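Local structure of putative TRAP PERIPLASMIC SOLUTE BINDING PROTEIN (Haemophilus influenzae, 4PBQ) at residues Lys137-Gly145 and Tyr261-Ile270. The protein probably serves as the periplasmic solute-binding protein of a TRAP transporter and binds L-gulonate. Residues are numbered along the deposited sequence; the frame is centred on the assembly and turned at random.
Sequences KLLAYGMNG and YQEKEWELAI
The indole of Trp-266 receives Met-143 on one face, with OE1 of Glu-265 above that face toward the rim, and the carbonyl of Tyr-141 at its edge. CB of Met-143 stands above the six-membered ring, 3.5 Å from its centroid and 8° off the normal, a CH-pi contact. The selenium of this selenomethionine, SE, reaches the same ring obliquely, 4.5 Å from the centroid, in a Met-aromatic contact. With CG anti to the backbone N (chi1 166°) and the chain extended beyond it, the side chain crosses the indole at about a right angle and carries SE on to CG1 of Ile-270, 3.8 Å away. In the ring plane, NE1 of Trp-266 donates to O of Tyr-141 over 2.9 Å, a nearly straight bond that helps to fix the indole's rotation. At the phenol of Tyr-261, CB of Ala-140 lies near the ring plane, while CB of Glu-265 lies over one face, toward the rim. CD2 of Leu-138 sits likewise over Tyr-141, whose OH bonds to O of Ala-124.

The acid group of Glu-265, bent at chi2 (-88°), grips the strand backbone. N of Met-143 donates to its OE1 over 2.9 Å, reaching the syn side from somewhat out of the acid plane. OE2 of Glu-265 and O of Met-143 approach to 2.7 Å, consistent with a shared proton. Gln-262 OE1 weakly accepts N of Tyr-141; NE2 binds Glu-120.

The example illustrates how a helix can cover a sheet while bonding to a strand's backbone: the segment axes run nearly parallel and approach to 7.4 Å. This buried contact joins helix 248-281 to strand 136-151, the Tyr-141 side chain about 10 Å from bound L-gulonate, outside its pocket. Strand 231-239 pairs antiparallel alongside; helix 38-54 packs against Tyr-261, and helix 112-119 touches Met-143, Trp-266 and Ile-270.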
loop_
_atom_site.group_PDB
_atom_site.type_symbol
_atom_site.label_atom_id
_atom_site.label_comp_id
_atom_site.label_asym_id
_atom_site.label_seq_id
_atom_site.Cartn_x
_atom_site.Cartn_y
_atom_site.Cartn_z
ATOM N N LYS A 137 2.691 -16.578 2.803
ATOM C CA LYS A 137 2.124 -16.926 1.509
ATOM C C LYS A 137 1.302 -15.759 0.961
ATOM O O LYS A 137 0.334 -15.298 1.578
ATOM C CB LYS A 137 1.248 -18.169 1.641
ATOM C CG LYS A 137 0.409 -18.478 0.419
ATOM C CD LYS A 137 1.251 -18.991 -0.751
ATOM C CE LYS A 137 0.318 -19.285 -1.934
ATOM N NZ LYS A 137 1.062 -19.943 -3.039
ATOM N N LEU A 138 1.682 -15.271 -0.219
ATOM C CA LEU A 138 0.931 -14.197 -0.862
ATOM C C LEU A 138 -0.227 -14.754 -1.660
ATOM O O LEU A 138 -0.029 -15.652 -2.471
ATOM C CB LEU A 138 1.824 -13.401 -1.809
ATOM C CG LEU A 138 1.129 -12.181 -2.438
ATOM C CD1 LEU A 138 0.719 -11.133 -1.463
ATOM C CD2 LEU A 138 2.019 -11.580 -3.504
ATOM N N LEU A 139 -1.434 -14.245 -1.408
ATOM C CA LEU A 139 -2.631 -14.690 -2.126
ATOM C C LEU A 139 -3.111 -13.715 -3.196
ATOM O O LEU A 139 -3.708 -14.148 -4.183
ATOM C CB LEU A 139 -3.780 -14.950 -1.144
ATOM C CG LEU A 139 -3.547 -16.098 -0.159
ATOM C CD1 LEU A 139 -4.720 -16.201 0.818
ATOM C CD2 LEU A 139 -3.328 -17.393 -0.928
ATOM N N ALA A 140 -2.882 -12.413 -3.009
ATOM C CA ALA A 140 -3.339 -11.421 -3.987
ATOM C C ALA A 140 -2.631 -10.084 -3.847
ATOM O O ALA A 140 -2.341 -9.638 -2.742
ATOM C CB ALA A 140 -4.842 -11.207 -3.850
ATOM N N TYR A 141 -2.382 -9.437 -4.982
ATOM C CA TYR A 141 -2.031 -8.028 -5.017
ATOM C C TYR A 141 -3.277 -7.187 -5.274
ATOM O O TYR A 141 -3.865 -7.237 -6.383
ATOM C CB TYR A 141 -1.081 -7.772 -6.176
ATOM C CG TYR A 141 0.332 -8.277 -6.013
ATOM C CD1 TYR A 141 1.265 -7.584 -5.242
ATOM C CD2 TYR A 141 0.742 -9.421 -6.679
ATOM C CE1 TYR A 141 2.565 -8.048 -5.126
ATOM C CE2 TYR A 141 2.045 -9.885 -6.590
ATOM C CZ TYR A 141 2.951 -9.188 -5.822
ATOM O OH TYR A 141 4.238 -9.651 -5.719
ATOM N N GLY A 142 -3.685 -6.440 -4.257
ATOM C CA GLY A 142 -4.757 -5.477 -4.378
ATOM C C GLY A 142 -4.225 -4.059 -4.418
ATOM O O GLY A 142 -3.019 -3.827 -4.361
HETATM N N MSE A 143 -5.142 -3.104 -4.447
HETATM C CA MSE A 143 -4.803 -1.697 -4.609
HETATM C C MSE A 143 -5.135 -0.866 -3.375
HETATM O O MSE A 143 -6.240 -0.914 -2.836
HETATM C CB MSE A 143 -5.547 -1.144 -5.845
HETATM C CG MSE A 143 -5.573 0.356 -5.954
HETATM SE SE MSE A 143 -6.532 1.049 -7.513
HETATM C CE MSE A 143 -7.071 2.745 -6.800
ATOM N N ASN A 144 -4.140 -0.112 -2.901
ATOM C CA ASN A 144 -4.414 1.010 -2.032
ATOM C C ASN A 144 -4.367 2.306 -2.853
ATOM O O ASN A 144 -5.218 3.172 -2.705
ATOM C CB ASN A 144 -3.454 1.020 -0.838
ATOM C CG ASN A 144 -3.815 -0.027 0.184
ATOM O OD1 ASN A 144 -4.976 -0.373 0.312
ATOM N ND2 ASN A 144 -2.834 -0.541 0.900
ATOM N N GLY A 145 -3.376 2.416 -3.746
ATOM C CA GLY A 145 -3.408 3.431 -4.772
ATOM C C GLY A 145 -2.170 4.303 -4.853
ATOM O O GLY A 145 -1.214 4.137 -4.068
ATOM N N TYR A 261 -11.650 -11.831 -4.869
ATOM C CA TYR A 261 -11.321 -10.649 -4.068
ATOM C C TYR A 261 -10.518 -9.644 -4.915
ATOM O O TYR A 261 -10.846 -8.456 -4.964
ATOM C CB TYR A 261 -10.535 -11.028 -2.814
ATOM C CG TYR A 261 -9.856 -9.824 -2.195
ATOM C CD1 TYR A 261 -10.548 -8.999 -1.317
ATOM C CD2 TYR A 261 -8.559 -9.477 -2.527
ATOM C CE1 TYR A 261 -9.953 -7.889 -0.758
ATOM C CE2 TYR A 261 -7.969 -8.351 -1.996
ATOM C CZ TYR A 261 -8.680 -7.556 -1.105
ATOM O OH TYR A 261 -8.135 -6.419 -0.548
ATOM N N GLN A 262 -9.502 -10.139 -5.609
ATOM C CA GLN A 262 -8.578 -9.255 -6.325
ATOM C C GLN A 262 -9.307 -8.515 -7.445
ATOM O O GLN A 262 -9.165 -7.294 -7.589
ATOM C CB GLN A 262 -7.385 -10.039 -6.875
ATOM C CG GLN A 262 -6.398 -9.176 -7.620
ATOM C CD GLN A 262 -5.117 -9.895 -7.925
ATOM O OE1 GLN A 262 -4.580 -10.640 -7.091
ATOM N NE2 GLN A 262 -4.615 -9.687 -9.123
ATOM N N GLU A 263 -10.079 -9.241 -8.254
ATOM C CA GLU A 263 -10.804 -8.623 -9.356
ATOM C C GLU A 263 -11.764 -7.575 -8.818
ATOM O O GLU A 263 -11.839 -6.465 -9.334
ATOM C CB GLU A 263 -11.604 -9.667 -10.150
ATOM C CG GLU A 263 -12.631 -9.066 -11.107
ATOM C CD GLU A 263 -13.720 -10.063 -11.539
ATOM O OE1 GLU A 263 -13.563 -11.281 -11.281
ATOM O OE2 GLU A 263 -14.741 -9.616 -12.117
ATOM N N LYS A 264 -12.515 -7.939 -7.785
ATOM C CA LYS A 264 -13.555 -7.057 -7.268
ATOM C C LYS A 264 -12.963 -5.858 -6.531
ATOM O O LYS A 264 -13.532 -4.742 -6.582
ATOM C CB LYS A 264 -14.503 -7.829 -6.337
ATOM C CG LYS A 264 -15.304 -8.895 -7.079
ATOM C CD LYS A 264 -16.323 -8.271 -8.024
ATOM C CE LYS A 264 -17.337 -9.296 -8.476
ATOM N NZ LYS A 264 -17.641 -9.181 -9.920
ATOM N N GLU A 265 -11.840 -6.073 -5.846
ATOM C CA GLU A 265 -11.215 -5.003 -5.086
ATOM C C GLU A 265 -10.597 -3.935 -6.005
ATOM O O GLU A 265 -10.736 -2.758 -5.739
ATOM C CB GLU A 265 -10.153 -5.505 -4.115
ATOM C CG GLU A 265 -9.755 -4.449 -3.048
ATOM C CD GLU A 265 -8.626 -3.519 -3.465
ATOM O OE1 GLU A 265 -7.945 -3.845 -4.452
ATOM O OE2 GLU A 265 -8.421 -2.469 -2.791
ATOM N N TRP A 266 -9.920 -4.358 -7.063
ATOM C CA TRP A 266 -9.397 -3.397 -8.049
ATOM C C TRP A 266 -10.533 -2.558 -8.617
ATOM O O TRP A 266 -10.448 -1.349 -8.641
ATOM C CB TRP A 266 -8.626 -4.086 -9.175
ATOM C CG TRP A 266 -7.204 -4.357 -8.796
ATOM C CD1 TRP A 266 -6.708 -5.510 -8.247
ATOM C CD2 TRP A 266 -6.078 -3.445 -8.901
ATOM N NE1 TRP A 266 -5.351 -5.371 -7.988
ATOM C CE2 TRP A 266 -4.941 -4.131 -8.406
ATOM C CE3 TRP A 266 -5.921 -2.131 -9.384
ATOM C CZ2 TRP A 266 -3.677 -3.539 -8.350
ATOM C CZ3 TRP A 266 -4.664 -1.552 -9.333
ATOM C CH2 TRP A 266 -3.558 -2.265 -8.831
ATOM N N GLU A 267 -11.594 -3.221 -9.072
ATOM C CA GLU A 267 -12.754 -2.534 -9.621
ATOM C C GLU A 267 -13.356 -1.535 -8.632
ATOM O O GLU A 267 -13.616 -0.366 -8.979
ATOM C CB GLU A 267 -13.797 -3.580 -10.045
ATOM C CG GLU A 267 -15.090 -3.017 -10.600
ATOM C CD GLU A 267 -16.025 -4.102 -11.120
ATOM O OE1 GLU A 267 -16.409 -5.002 -10.343
ATOM O OE2 GLU A 267 -16.367 -4.048 -12.316
ATOM N N LEU A 268 -13.601 -1.987 -7.407
ATOM C CA LEU A 268 -14.198 -1.143 -6.391
ATOM C C LEU A 268 -13.263 0.001 -5.973
ATOM O O LEU A 268 -13.698 1.137 -5.740
ATOM C CB LEU A 268 -14.576 -1.995 -5.171
ATOM C CG LEU A 268 -15.309 -1.211 -4.083
ATOM C CD1 LEU A 268 -16.595 -0.593 -4.612
ATOM C CD2 LEU A 268 -15.633 -2.103 -2.880
ATOM N N ALA A 269 -11.978 -0.296 -5.900
ATOM C CA ALA A 269 -11.011 0.704 -5.498
ATOM C C ALA A 269 -10.900 1.816 -6.545
ATOM O O ALA A 269 -10.867 2.990 -6.195
ATOM C CB ALA A 269 -9.640 0.046 -5.230
ATOM N N ILE A 270 -10.845 1.451 -7.823
ATOM C CA ILE A 270 -10.794 2.454 -8.869
ATOM C C ILE A 270 -12.050 3.338 -8.848
ATOM O O ILE A 270 -11.949 4.574 -8.897
ATOM C CB ILE A 270 -10.555 1.799 -10.241
ATOM C CG1 ILE A 270 -9.140 1.214 -10.257
ATOM C CG2 ILE A 270 -10.750 2.802 -11.382
ATOM C CD1 ILE A 270 -8.909 0.195 -11.350
HETATM O O HOH W 1 -5.310 -13.843 -6.549
#